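Local coordinates for protein GH62 arabinofuranosidase (Podospora anserina, PDB 4N4B) that probably hydrolyses terminal alpha-L-arabinofuranosyl residues of xylan, as a secreted five-bladed beta-propeller glycoside hydrolase of family GH62, at residues Leu186-Thr191 against Ser250-Trp255; Cys219-Ser222 against Tyr228-Leu231; Leu231-Gly236 against Arg241-Trp246; Gly236-Arg241 against Trp266-Asn271. One frame throughout, in Å; residues are numbered along the deposited sequence.

Contact 1. Residues Leu186-Thr191 against Ser250-Trp255; sequences LYRSET and SIRGPW
A salt-bridge network of Arg-188, Glu-190 and Arg-252 joins a strand to a type I turn, Ser-250 to Gly-253. Arg-252 takes the Glu-190 carboxylate side-on, each nitrogen serving its own oxygen: NE to OE1 at 2.8 Å and NH2 to OE2 at 2.9 Å, the second almost straight at 173°. Both oxygens lie in the guanidinium plane, and OE1 offers NE its syn lone pair. The arginine chain, extended from CG to NE, reaches the carboxylate from the turn. Strand 185-192 and this turn belong to consecutive blades of the five-bladed propeller, so the network is an ionic seam between blades. Arg-188 comes from the strand itself: its NH1 also donates to Glu-190 OE1, at 2.8 Å, but from above the carboxylate plane. With its chain bent at chi3 (61°), Arg-188 brings the face of its guanidinium under Arg-252 CG, which sits over the centre 3.8 Å from CZ. The shared carboxylate probably offsets the closeness of the two positive groups. Water 1 accepts from Arg-188 NE and donates to Arg-252 O, adding a bridge to the turn backbone, where Ser-250 OG accepts from Arg-252 N, an ST turn.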
loop_
_atom_site.group_PDB
_atom_site.type_symbol
_atom_site.label_atom_id
_atom_site.label_comp_id
_atom_site.label_asym_id
_atom_site.label_seq_id
_atom_site.Cartn_x
_atom_site.Cartn_y
_atom_site.Cartn_z
ATOM N N LEU A 186 -0.199 -2.570 -14.686
ATOM C CA LEU A 186 0.290 -1.548 -13.766
ATOM C C LEU A 186 0.461 -0.292 -14.572
ATOM O O LEU A 186 1.284 -0.306 -15.526
ATOM C CB LEU A 186 1.592 -1.954 -13.120
ATOM C CG LEU A 186 2.164 -0.972 -12.084
ATOM C CD1 LEU A 186 1.389 -0.771 -10.814
ATOM C CD2 LEU A 186 3.599 -1.330 -11.733
ATOM N N TYR A 187 -0.259 0.802 -14.234
ATOM C CA TYR A 187 -0.246 2.078 -14.963
ATOM C C TYR A 187 0.622 3.087 -14.253
ATOM O O TYR A 187 0.714 3.053 -13.105
ATOM C CB TYR A 187 -1.663 2.623 -15.091
ATOM C CG TYR A 187 -2.597 1.713 -15.818
ATOM C CD1 TYR A 187 -2.608 1.648 -17.188
ATOM C CD2 TYR A 187 -3.458 0.923 -15.141
ATOM C CE1 TYR A 187 -3.437 0.762 -17.849
ATOM C CE2 TYR A 187 -4.283 0.037 -15.801
ATOM C CZ TYR A 187 -4.293 -0.006 -17.159
ATOM O OH TYR A 187 -5.117 -0.889 -17.802
ATOM N N ARG A 188 1.263 3.978 -15.009
ATOM C CA ARG A 188 2.036 5.083 -14.455
ATOM C C ARG A 188 1.761 6.424 -15.206
ATOM O O ARG A 188 1.895 6.461 -16.381
ATOM C CB ARG A 188 3.535 4.752 -14.470
ATOM C CG ARG A 188 4.391 5.780 -13.774
ATOM C CD ARG A 188 5.891 5.536 -14.039
ATOM N NE ARG A 188 6.214 5.614 -15.465
ATOM C CZ ARG A 188 6.270 6.722 -16.182
ATOM N NH1 ARG A 188 6.134 7.897 -15.633
ATOM N NH2 ARG A 188 6.502 6.616 -17.464
ATOM N N SER A 189 1.396 7.464 -14.466
ATOM C CA SER A 189 1.306 8.815 -14.989
ATOM C C SER A 189 2.354 9.663 -14.298
ATOM O O SER A 189 2.916 9.220 -13.333
ATOM C CB SER A 189 -0.025 9.434 -14.677
ATOM O OG SER A 189 -1.047 8.837 -15.385
ATOM N N GLU A 190 2.644 10.848 -14.847
ATOM C CA GLU A 190 3.606 11.745 -14.192
ATOM C C GLU A 190 3.161 13.180 -14.397
ATOM O O GLU A 190 2.480 13.542 -15.324
ATOM C CB GLU A 190 5.039 11.452 -14.627
ATOM C CG GLU A 190 5.302 11.668 -16.106
ATOM C CD GLU A 190 6.754 11.374 -16.461
ATOM O OE1 GLU A 190 7.056 10.272 -16.863
ATOM O OE2 GLU A 190 7.573 12.352 -16.258
ATOM N N THR A 191 3.788 13.988 -13.539
ATOM C CA THR A 191 3.734 15.476 -13.627
ATOM C C THR A 191 4.988 15.999 -13.025
ATOM O O THR A 191 5.762 15.285 -12.375
ATOM C CB THR A 191 2.501 15.986 -12.920
ATOM O OG1 THR A 191 2.258 17.359 -13.313
ATOM C CG2 THR A 191 2.555 15.859 -11.390
ATOM N N SER A 250 15.327 3.725 -12.634
ATOM C CA SER A 250 14.391 4.833 -12.816
ATOM C C SER A 250 12.986 4.408 -12.382
ATOM O O SER A 250 12.656 3.298 -12.508
ATOM C CB SER A 250 14.343 5.293 -14.280
ATOM O OG SER A 250 13.302 6.152 -14.559
ATOM N N ILE A 251 12.222 5.358 -11.872
ATOM C CA ILE A 251 10.799 5.164 -11.594
ATOM C C ILE A 251 10.052 4.699 -12.849
ATOM O O ILE A 251 9.081 4.027 -12.771
ATOM C CB ILE A 251 10.178 6.419 -10.953
ATOM C CG1 ILE A 251 10.876 6.697 -9.628
ATOM C CG2 ILE A 251 8.677 6.229 -10.749
ATOM C CD1 ILE A 251 10.637 8.057 -9.067
ATOM N N ARG A 252 10.550 5.081 -14.005
ATOM C CA ARG A 252 9.991 4.738 -15.260
ATOM C C ARG A 252 10.370 3.355 -15.782
ATOM O O ARG A 252 9.840 2.982 -16.846
ATOM C CB ARG A 252 10.326 5.812 -16.364
ATOM C CG ARG A 252 10.015 7.197 -15.977
ATOM C CD ARG A 252 10.075 8.162 -17.215
ATOM N NE ARG A 252 9.768 9.529 -16.794
ATOM C CZ ARG A 252 10.642 10.300 -16.150
ATOM N NH1 ARG A 252 11.898 9.865 -15.916
ATOM N NH2 ARG A 252 10.269 11.471 -15.678
ATOM N N GLY A 253 11.180 2.615 -15.040
ATOM C CA GLY A 253 11.668 1.356 -15.508
ATOM C C GLY A 253 12.870 1.590 -16.452
ATOM O O GLY A 253 13.280 2.725 -16.602
ATOM N N PRO A 254 13.409 0.516 -17.043
ATOM C CA PRO A 254 12.799 -0.803 -17.019
ATOM C C PRO A 254 13.081 -1.489 -15.664
ATOM O O PRO A 254 14.042 -1.251 -15.043
ATOM C CB PRO A 254 13.541 -1.588 -18.173
ATOM C CG PRO A 254 14.835 -0.892 -18.303
ATOM C CD PRO A 254 14.582 0.588 -17.974
ATOM N N TRP A 255 12.180 -2.448 -15.390
ATOM C CA TRP A 255 12.234 -3.205 -14.127
ATOM C C TRP A 255 12.878 -4.601 -14.292
ATOM O O TRP A 255 12.436 -5.352 -15.163
ATOM C CB TRP A 255 10.810 -3.360 -13.536
ATOM C CG TRP A 255 10.186 -2.072 -13.134
ATOM C CD1 TRP A 255 9.303 -1.308 -13.895
ATOM C CD2 TRP A 255 10.420 -1.331 -11.930
ATOM N NE1 TRP A 255 9.053 -0.111 -13.210
ATOM C CE2 TRP A 255 9.693 -0.126 -12.028
ATOM C CE3 TRP A 255 11.229 -1.544 -10.821
ATOM C CZ2 TRP A 255 9.771 0.864 -11.035
ATOM C CZ3 TRP A 255 11.244 -0.594 -9.800
ATOM C CH2 TRP A 255 10.546 0.583 -9.930
HETATM O O HOH W 1 6.910 3.336 -17.257
#

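Contact 2. Residues Cys219-Ser222 against Tyr228-Leu231; sequences CVYS and YLLL
Tyr-221 and Leu-229 face each other as an antiparallel hydrogen-bonded pair, with bonds of 2.9 Å from Tyr-221 N to Leu-229 O and from Leu-229 N to Tyr-221 O. Cys-219 and Leu-231 form the next such pair. Val-220 with Leu-230 and Ser-222 with Tyr-228 are non-hydrogen-bonded pairs, whose side chains point to the other face. There Val-220 CG2 meets Leu-230 CD1 at 3.7 Å, two branched aliphatic chains suited to a buried layer. Tyr-228, its CG anti to the carbonyl carbon (chi1 -64°), lays its ring alongside Ser-222 of the partner strand, CE1 3.7 Å from Ser-222 CB. With an alanine in place of Tyr-228, Ser-222 would probably lose this cover and a gap would open beside Ile-169 and Ile-251, which the ring also touches. On the Cys-219 face, Leu-231 CD1 reaches the edge of the Tyr-221 ring, 4.2 Å from CE2; the tyrosine hydroxyl is hydrogen-bonded to Ile-288 N and the ring meets Trp-167 edge-to-face. Cys-219 packs on Trp-167, its side chain about 6 Å from the bound calcium ion. The hairpin forms the first two strands of its blade; strand 241-248 continues it, and strand 164-170 of the preceding blade packs against Val-220 and Tyr-228.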
loop_
_atom_site.group_PDB
_atom_site.type_symbol
_atom_site.label_atom_id
_atom_site.label_comp_id
_atom_site.label_asym_id
_atom_site.label_seq_id
_atom_site.Cartn_x
_atom_site.Cartn_y
_atom_site.Cartn_z
ATOM N N CYS A 219 3.638 -1.130 -4.460
ATOM C CA CYS A 219 4.489 -0.190 -3.739
ATOM C C CYS A 219 5.707 0.165 -4.584
ATOM O O CYS A 219 6.263 -0.739 -5.208
ATOM C CB CYS A 219 5.023 -0.696 -2.401
ATOM S SG CYS A 219 3.807 -1.366 -1.215
ATOM N N VAL A 220 6.051 1.434 -4.658
ATOM C CA VAL A 220 7.313 1.886 -5.355
ATOM C C VAL A 220 8.102 2.719 -4.348
ATOM O O VAL A 220 7.586 3.750 -3.912
ATOM C CB VAL A 220 7.005 2.623 -6.652
ATOM C CG1 VAL A 220 8.330 2.859 -7.361
ATOM C CG2 VAL A 220 5.997 1.780 -7.490
ATOM N N TYR A 221 9.294 2.259 -4.032
ATOM C CA TYR A 221 10.148 2.917 -3.058
ATOM C C TYR A 221 11.479 3.336 -3.672
ATOM O O TYR A 221 11.957 2.678 -4.578
ATOM C CB TYR A 221 10.420 1.987 -1.910
ATOM C CG TYR A 221 9.237 1.568 -1.082
ATOM C CD1 TYR A 221 8.628 2.501 -0.317
ATOM C CD2 TYR A 221 8.755 0.277 -1.126
ATOM C CE1 TYR A 221 7.529 2.227 0.453
ATOM C CE2 TYR A 221 7.624 -0.054 -0.315
ATOM C CZ TYR A 221 7.052 0.916 0.460
ATOM O OH TYR A 221 5.962 0.622 1.265
ATOM N N SER A 222 12.042 4.363 -3.096
ATOM C CA SER A 222 13.432 4.698 -3.388
ATOM C C SER A 222 14.335 4.107 -2.339
ATOM O O SER A 222 13.996 3.828 -1.197
ATOM C CB SER A 222 13.632 6.201 -3.456
ATOM O OG SER A 222 13.410 6.875 -2.252
ATOM N N TYR A 228 15.407 1.967 -7.273
ATOM C CA TYR A 228 13.966 1.904 -6.915
ATOM C C TYR A 228 13.618 0.454 -6.767
ATOM O O TYR A 228 14.092 -0.460 -7.453
ATOM C CB TYR A 228 13.142 2.578 -7.944
ATOM C CG TYR A 228 13.464 4.063 -7.993
ATOM C CD1 TYR A 228 12.942 4.992 -7.117
ATOM C CD2 TYR A 228 14.435 4.491 -8.905
ATOM C CE1 TYR A 228 13.335 6.351 -7.183
ATOM C CE2 TYR A 228 14.827 5.788 -8.942
ATOM C CZ TYR A 228 14.282 6.684 -8.112
ATOM O OH TYR A 228 14.600 8.066 -8.121
ATOM N N LEU A 229 12.626 0.213 -5.890
ATOM C CA LEU A 229 12.055 -1.156 -5.567
ATOM C C LEU A 229 10.551 -1.118 -5.895
ATOM O O LEU A 229 9.866 -0.242 -5.341
ATOM C CB LEU A 229 12.291 -1.480 -4.099
ATOM C CG LEU A 229 11.694 -2.773 -3.543
ATOM C CD1 LEU A 229 12.284 -3.966 -4.253
ATOM C CD2 LEU A 229 11.788 -2.795 -2.005
ATOM N N LEU A 230 10.090 -2.070 -6.649
ATOM C CA LEU A 230 8.689 -2.222 -6.989
ATOM C C LEU A 230 8.280 -3.538 -6.372
ATOM O O LEU A 230 8.847 -4.604 -6.577
ATOM C CB LEU A 230 8.517 -2.309 -8.528
ATOM C CG LEU A 230 7.137 -2.759 -9.009
ATOM C CD1 LEU A 230 6.103 -1.725 -8.720
ATOM C CD2 LEU A 230 7.167 -2.975 -10.505
ATOM N N LEU A 231 7.171 -3.460 -5.618
ATOM C CA LEU A 231 6.416 -4.632 -5.078
ATOM C C LEU A 231 5.019 -4.632 -5.642
ATOM O O LEU A 231 4.336 -3.600 -5.750
ATOM C CB LEU A 231 6.266 -4.467 -3.540
ATOM C CG LEU A 231 7.550 -4.220 -2.751
ATOM C CD1 LEU A 231 7.217 -4.071 -1.278
ATOM C CD2 LEU A 231 8.614 -5.270 -2.981
#

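Contact 3. Residues Leu231-Gly236 against Arg241-Trp246; sequences LVEAIG and RWFRSW
Arg-241 and Glu-233 meet on one face of the hairpin of strands 228-235 and 241-248. From its CB, 3.2 Å from Glu-233 OE2, the arginine chain curls round that oxygen: chi2 of -51° bends it, bringing CG to a tight 3.0 Å from OE2. CD stays beside the same oxygen; NE then passes Ile-235, whose CG1 lies 3.8 Å from it over one face of the guanidinium, the two chains running side by side. At the tip NH1 returns to donate to Glu-233 OE2 at 2.8 Å, a salt bridge that approaches from well above the carboxylate plane, 62° out of it. Glu-233 stretches out beyond CG to meet it, and its CB packs off-centre over the Phe-243 ring. The opposite face pairs the smallest side chain with the largest: the methyl of Ala-234 lies over the five-membered ring of Trp-242, CB 3.5 Å from NE1, and Arg-244 CG covers the same ring face. Backbone bonds tie Val-232 to Arg-244 and Ala-234 to Trp-242. A methionine in place of Arg-241 would probably leave Glu-233 OE2 without its ionic mate and Glu-216, the second acidic partner of NH1, likewise. Ser-284 OG also bonds OE2, and His-285 N bonds OE1. The glutamate is therefore gripped at both oxygens, which fixes its rotation beside His-285, a residue of the calcium site.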
loop_
_atom_site.group_PDB
_atom_site.type_symbol
_atom_site.label_atom_id
_atom_site.label_comp_id
_atom_site.label_asym_id
_atom_site.label_seq_id
_atom_site.Cartn_x
_atom_site.Cartn_y
_atom_site.Cartn_z
ATOM N N LEU A 231 7.171 -3.460 -5.618
ATOM C CA LEU A 231 6.416 -4.632 -5.078
ATOM C C LEU A 231 5.019 -4.632 -5.642
ATOM O O LEU A 231 4.336 -3.600 -5.750
ATOM C CB LEU A 231 6.266 -4.467 -3.540
ATOM C CG LEU A 231 7.550 -4.220 -2.751
ATOM C CD1 LEU A 231 7.217 -4.071 -1.278
ATOM C CD2 LEU A 231 8.614 -5.270 -2.981
ATOM N N VAL A 232 4.550 -5.812 -6.068
ATOM C CA VAL A 232 3.191 -6.032 -6.502
ATOM C C VAL A 232 2.646 -7.326 -5.950
ATOM O O VAL A 232 3.351 -8.304 -5.873
ATOM C CB VAL A 232 3.135 -6.036 -8.105
ATOM C CG1 VAL A 232 1.670 -6.113 -8.505
ATOM C CG2 VAL A 232 3.721 -4.720 -8.670
ATOM N N GLU A 233 1.353 -7.272 -5.532
ATOM C CA GLU A 233 0.675 -8.455 -5.009
ATOM C C GLU A 233 0.197 -9.315 -6.188
ATOM O O GLU A 233 -0.327 -8.812 -7.186
ATOM C CB GLU A 233 -0.460 -7.991 -4.122
ATOM C CG GLU A 233 -1.150 -9.151 -3.386
ATOM C CD GLU A 233 -2.252 -8.756 -2.458
ATOM O OE1 GLU A 233 -2.330 -7.570 -2.055
ATOM O OE2 GLU A 233 -3.085 -9.656 -2.107
ATOM N N ALA A 234 0.317 -10.611 -5.935
ATOM C CA ALA A 234 -0.088 -11.641 -6.873
ATOM C C ALA A 234 -0.945 -12.704 -6.182
ATOM O O ALA A 234 -1.032 -12.748 -4.945
ATOM C CB ALA A 234 1.165 -12.245 -7.465
ATOM N N ILE A 235 -1.627 -13.539 -6.984
ATOM C CA ILE A 235 -2.495 -14.636 -6.511
ATOM C C ILE A 235 -1.804 -15.903 -6.949
ATOM O O ILE A 235 -1.698 -16.113 -8.171
ATOM C CB ILE A 235 -3.911 -14.518 -6.998
ATOM C CG1 ILE A 235 -4.546 -13.129 -6.742
ATOM C CG2 ILE A 235 -4.725 -15.679 -6.492
ATOM C CD1 ILE A 235 -5.985 -12.956 -7.261
ATOM N N GLY A 236 -1.334 -16.744 -6.062
ATOM C CA GLY A 236 -0.540 -17.910 -6.419
ATOM C C GLY A 236 -1.435 -19.054 -6.936
ATOM O O GLY A 236 -2.634 -19.004 -6.874
ATOM N N ARG A 241 -2.473 -15.067 -1.576
ATOM C CA ARG A 241 -1.800 -13.840 -1.952
ATOM C C ARG A 241 -0.319 -13.876 -1.563
ATOM O O ARG A 241 0.076 -14.471 -0.546
ATOM C CB ARG A 241 -2.469 -12.676 -1.264
ATOM C CG ARG A 241 -3.965 -12.509 -1.506
ATOM C CD ARG A 241 -4.286 -12.523 -2.989
ATOM N NE ARG A 241 -5.696 -12.239 -3.223
ATOM C CZ ARG A 241 -6.207 -11.078 -3.612
ATOM N NH1 ARG A 241 -5.437 -9.981 -3.647
ATOM N NH2 ARG A 241 -7.525 -11.007 -3.859
ATOM N N TRP A 242 0.507 -13.243 -2.376
ATOM C CA TRP A 242 1.915 -13.118 -2.148
ATOM C C TRP A 242 2.447 -11.893 -2.874
ATOM O O TRP A 242 1.736 -11.281 -3.681
ATOM C CB TRP A 242 2.663 -14.374 -2.589
ATOM C CG TRP A 242 2.623 -14.748 -4.027
ATOM C CD1 TRP A 242 1.488 -15.068 -4.758
ATOM C CD2 TRP A 242 3.701 -14.681 -4.945
ATOM N NE1 TRP A 242 1.865 -15.350 -6.065
ATOM C CE2 TRP A 242 3.217 -15.127 -6.193
ATOM C CE3 TRP A 242 5.062 -14.400 -4.821
ATOM C CZ2 TRP A 242 4.028 -15.209 -7.320
ATOM C CZ3 TRP A 242 5.889 -14.567 -5.923
ATOM C CH2 TRP A 242 5.354 -14.960 -7.169
ATOM N N PHE A 243 3.697 -11.544 -2.618
ATOM C CA PHE A 243 4.347 -10.372 -3.213
ATOM C C PHE A 243 5.521 -10.797 -4.112
ATOM O O PHE A 243 6.400 -11.585 -3.728
ATOM C CB PHE A 243 4.841 -9.397 -2.131
ATOM C CG PHE A 243 3.730 -8.530 -1.648
ATOM C CD1 PHE A 243 3.325 -7.363 -2.295
ATOM C CD2 PHE A 243 3.025 -8.954 -0.524
ATOM C CE1 PHE A 243 2.239 -6.624 -1.777
ATOM C CE2 PHE A 243 1.968 -8.205 -0.078
ATOM C CZ PHE A 243 1.557 -7.091 -0.736
ATOM N N ARG A 244 5.556 -10.078 -5.237
ATOM C CA ARG A 244 6.680 -10.119 -6.191
ATOM C C ARG A 244 7.373 -8.781 -6.167
ATOM O O ARG A 244 6.821 -7.744 -5.831
ATOM C CB ARG A 244 6.053 -10.276 -7.561
ATOM C CG ARG A 244 5.225 -11.499 -7.731
ATOM C CD ARG A 244 4.690 -11.723 -9.143
ATOM N NE ARG A 244 5.780 -12.090 -10.054
ATOM C CZ ARG A 244 5.775 -11.852 -11.336
ATOM N NH1 ARG A 244 4.812 -11.222 -11.922
ATOM N NH2 ARG A 244 6.837 -12.230 -12.040
ATOM N N SER A 245 8.670 -8.810 -6.497
ATOM C CA SER A 245 9.559 -7.643 -6.441
ATOM C C SER A 245 10.504 -7.522 -7.647
ATOM O O SER A 245 10.930 -8.535 -8.285
ATOM C CB SER A 245 10.410 -7.717 -5.220
ATOM O OG SER A 245 11.251 -8.842 -5.091
ATOM N N TRP A 246 10.781 -6.266 -7.935
ATOM C CA TRP A 246 11.688 -5.871 -9.048
ATOM C C TRP A 246 12.446 -4.660 -8.569
ATOM O O TRP A 246 12.090 -3.905 -7.643
ATOM C CB TRP A 246 10.898 -5.443 -10.271
ATOM C CG TRP A 246 10.058 -6.463 -10.943
ATOM C CD1 TRP A 246 10.290 -7.150 -12.169
ATOM C CD2 TRP A 246 8.741 -6.939 -10.566
ATOM N NE1 TRP A 246 9.321 -7.947 -12.463
ATOM C CE2 TRP A 246 8.303 -7.869 -11.523
ATOM C CE3 TRP A 246 7.878 -6.617 -9.483
ATOM C CZ2 TRP A 246 7.041 -8.451 -11.505
ATOM C CZ3 TRP A 246 6.668 -7.195 -9.423
ATOM C CH2 TRP A 246 6.238 -8.110 -10.406
HETATM O O HOH W 2 0.916 -15.655 -9.043
#

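Contact 4. Residues Gly236-Arg241 against Trp266-Asn271; sequences GTDGHR and WARSNN
Asp-238 meets Arg-268 from a type I turn, Gly-236 to Gly-239, closed by Gly-239 N to Gly-236 O at 2.8 Å, with Gly-239 at positive phi (93°), where a side chain would jam against the preceding carbonyl. The aspartate turns its carboxylate back onto the turn: OD1 accepts from His-240 N at 3.0 Å, an Asx turn, and a CB on Gly-236 would clash with that oxygen. The other oxygen, OD2, forms a salt bridge with Arg-268 NH2 at 3.1 Å, the carboxylate and guanidinium planes 28° apart. Arg-268 comes from the opposite direction, extended from CG to NE with CG anti to the backbone N (chi1 -176°), a length that lets it span the distance between the loops. Water 3 accepts from Arg-268 NE at 2.9 Å and donates to Asp-238 OD1 and His-240 O; water 4 donates to Asp-238 OD2 beside Ser-269 OG; water 5 links Arg-241 O with Ser-269 N. Asn-271 OD1 accepts from Arg-268 N. The turn connects strands 228-235 and 241-248. Loop 266-271 hydrogen-bonds to strand 241-248 between Ala-267 and Phe-243, where Trp-266 and Ala-267 form a classic beta bulge, and runs on to strand 272-274, beside strand 28-30 in the next blade.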
loop_
_atom_site.group_PDB
_atom_site.type_symbol
_atom_site.label_atom_id
_atom_site.label_comp_id
_atom_site.label_asym_id
_atom_site.label_seq_id
_atom_site.Cartn_x
_atom_site.Cartn_y
_atom_site.Cartn_z
ATOM N N GLY A 236 -1.334 -16.744 -6.062
ATOM C CA GLY A 236 -0.540 -17.910 -6.419
ATOM C C GLY A 236 -1.435 -19.054 -6.936
ATOM O O GLY A 236 -2.634 -19.004 -6.874
ATOM N N THR A 237 -0.708 -20.056 -7.444
ATOM C CA THR A 237 -1.393 -21.294 -7.893
ATOM C C THR A 237 -2.205 -21.940 -6.803
ATOM O O THR A 237 -3.323 -22.471 -7.108
ATOM C CB THR A 237 -0.348 -22.263 -8.436
ATOM O OG1 THR A 237 0.701 -22.410 -7.473
ATOM C CG2 THR A 237 0.227 -21.595 -9.588
ATOM N N ASP A 238 -1.809 -21.793 -5.538
ATOM C CA ASP A 238 -2.604 -22.235 -4.399
ATOM C C ASP A 238 -3.753 -21.335 -4.003
ATOM O O ASP A 238 -4.431 -21.611 -3.016
ATOM C CB ASP A 238 -1.698 -22.448 -3.202
ATOM C CG ASP A 238 -0.889 -21.171 -2.773
ATOM O OD1 ASP A 238 -1.142 -20.068 -3.272
ATOM O OD2 ASP A 238 -0.039 -21.382 -1.891
ATOM N N GLY A 239 -3.913 -20.188 -4.690
ATOM C CA GLY A 239 -5.000 -19.315 -4.376
ATOM C C GLY A 239 -4.643 -18.232 -3.372
ATOM O O GLY A 239 -5.483 -17.372 -3.144
ATOM N N HIS A 240 -3.503 -18.325 -2.771
ATOM C CA HIS A 240 -3.156 -17.346 -1.688
ATOM C C HIS A 240 -2.313 -16.230 -2.225
ATOM O O HIS A 240 -1.577 -16.291 -3.202
ATOM C CB HIS A 240 -2.349 -18.085 -0.609
ATOM C CG HIS A 240 -3.179 -19.106 0.105
ATOM N ND1 HIS A 240 -2.923 -20.470 0.073
ATOM C CD2 HIS A 240 -4.309 -18.936 0.803
ATOM C CE1 HIS A 240 -3.838 -21.084 0.777
ATOM N NE2 HIS A 240 -4.716 -20.202 1.186
ATOM N N ARG A 241 -2.473 -15.067 -1.576
ATOM C CA ARG A 241 -1.800 -13.840 -1.952
ATOM C C ARG A 241 -0.319 -13.876 -1.563
ATOM O O ARG A 241 0.076 -14.471 -0.546
ATOM C CB ARG A 241 -2.469 -12.676 -1.264
ATOM C CG ARG A 241 -3.965 -12.509 -1.506
ATOM C CD ARG A 241 -4.286 -12.523 -2.989
ATOM N NE ARG A 241 -5.696 -12.239 -3.223
ATOM C CZ ARG A 241 -6.207 -11.078 -3.612
ATOM N NH1 ARG A 241 -5.437 -9.981 -3.647
ATOM N NH2 ARG A 241 -7.525 -11.007 -3.859
ATOM N N TRP A 266 9.147 -12.423 -2.943
ATOM C CA TRP A 266 9.394 -11.364 -1.972
ATOM C C TRP A 266 8.836 -11.667 -0.568
ATOM O O TRP A 266 9.586 -11.697 0.384
ATOM C CB TRP A 266 8.992 -9.950 -2.472
ATOM C CG TRP A 266 9.601 -8.836 -1.640
ATOM C CD1 TRP A 266 10.886 -8.397 -1.729
ATOM C CD2 TRP A 266 8.991 -8.005 -0.638
ATOM N NE1 TRP A 266 11.135 -7.402 -0.863
ATOM C CE2 TRP A 266 9.994 -7.129 -0.139
ATOM C CE3 TRP A 266 7.743 -7.966 -0.035
ATOM C CZ2 TRP A 266 9.759 -6.247 0.864
ATOM C CZ3 TRP A 266 7.479 -7.079 0.934
ATOM C CH2 TRP A 266 8.465 -6.187 1.386
ATOM N N ALA A 267 7.556 -12.013 -0.544
ATOM C CA ALA A 267 6.915 -12.472 0.719
ATOM C C ALA A 267 5.762 -13.380 0.335
ATOM O O ALA A 267 4.928 -13.064 -0.510
ATOM C CB ALA A 267 6.412 -11.309 1.576
ATOM N N ARG A 268 5.758 -14.581 0.981
ATOM C CA ARG A 268 4.809 -15.625 0.652
ATOM C C ARG A 268 4.820 -16.581 1.844
ATOM O O ARG A 268 5.721 -16.580 2.629
ATOM C CB ARG A 268 5.201 -16.319 -0.677
ATOM C CG ARG A 268 4.251 -17.356 -1.195
ATOM C CD ARG A 268 4.478 -17.724 -2.712
ATOM N NE ARG A 268 3.525 -18.739 -3.130
ATOM C CZ ARG A 268 3.763 -20.059 -2.964
ATOM N NH1 ARG A 268 4.909 -20.512 -2.585
ATOM N NH2 ARG A 268 2.769 -20.881 -3.168
ATOM N N SER A 269 3.838 -17.480 1.855
ATOM C CA SER A 269 3.790 -18.488 2.922
ATOM C C SER A 269 5.090 -19.245 3.066
ATOM O O SER A 269 5.447 -19.666 4.165
ATOM C CB SER A 269 2.697 -19.489 2.719
ATOM O OG SER A 269 2.835 -20.192 1.530
ATOM N N ASN A 270 5.822 -19.486 1.996
ATOM C CA ASN A 270 7.031 -20.244 2.055
ATOM C C ASN A 270 8.281 -19.542 2.537
ATOM O O ASN A 270 9.333 -20.186 2.685
ATOM C CB ASN A 270 7.295 -21.024 0.762
ATOM C CG ASN A 270 7.454 -20.119 -0.432
ATOM O OD1 ASN A 270 6.794 -19.094 -0.576
ATOM N ND2 ASN A 270 8.297 -20.528 -1.361
ATOM N N ASN A 271 8.206 -18.236 2.792
ATOM C CA ASN A 271 9.363 -17.545 3.377
ATOM C C ASN A 271 9.032 -16.679 4.572
ATOM O O ASN A 271 9.806 -15.842 4.966
ATOM C CB ASN A 271 10.191 -16.783 2.318
ATOM C CG ASN A 271 9.497 -15.498 1.815
ATOM O OD1 ASN A 271 8.276 -15.309 2.054
ATOM N ND2 ASN A 271 10.251 -14.639 1.112
HETATM O O HOH W 3 0.700 -18.133 -3.083
HETATM O O HOH W 4 1.097 -19.578 -0.219
HETATM O O HOH W 5 1.262 -16.784 0.424
#

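Contacts 2 and 3 share Leu-231 and strand 228-235, so together they assemble the first three strands of one propeller blade; their centres lie about 12 Å apart. Contact 4, its centre about 8 Å from that of contact 3, ties the 236-241 turn between strands 228-235 and 241-248 to the loop leading to the next blade. Contact 1 opens first along the chain, on strand 185-192 of the preceding blade, and closes at 250-255 after both hairpins are complete, with Ile-251 and Trp-255 packing on Tyr-228 and Leu-230 of contact 2. Contacts 1 and 4 are about 26 Å apart between centres: contact 1 joins this blade to the preceding one, while contacts 2 and 3 build the blade and approach the calcium ion.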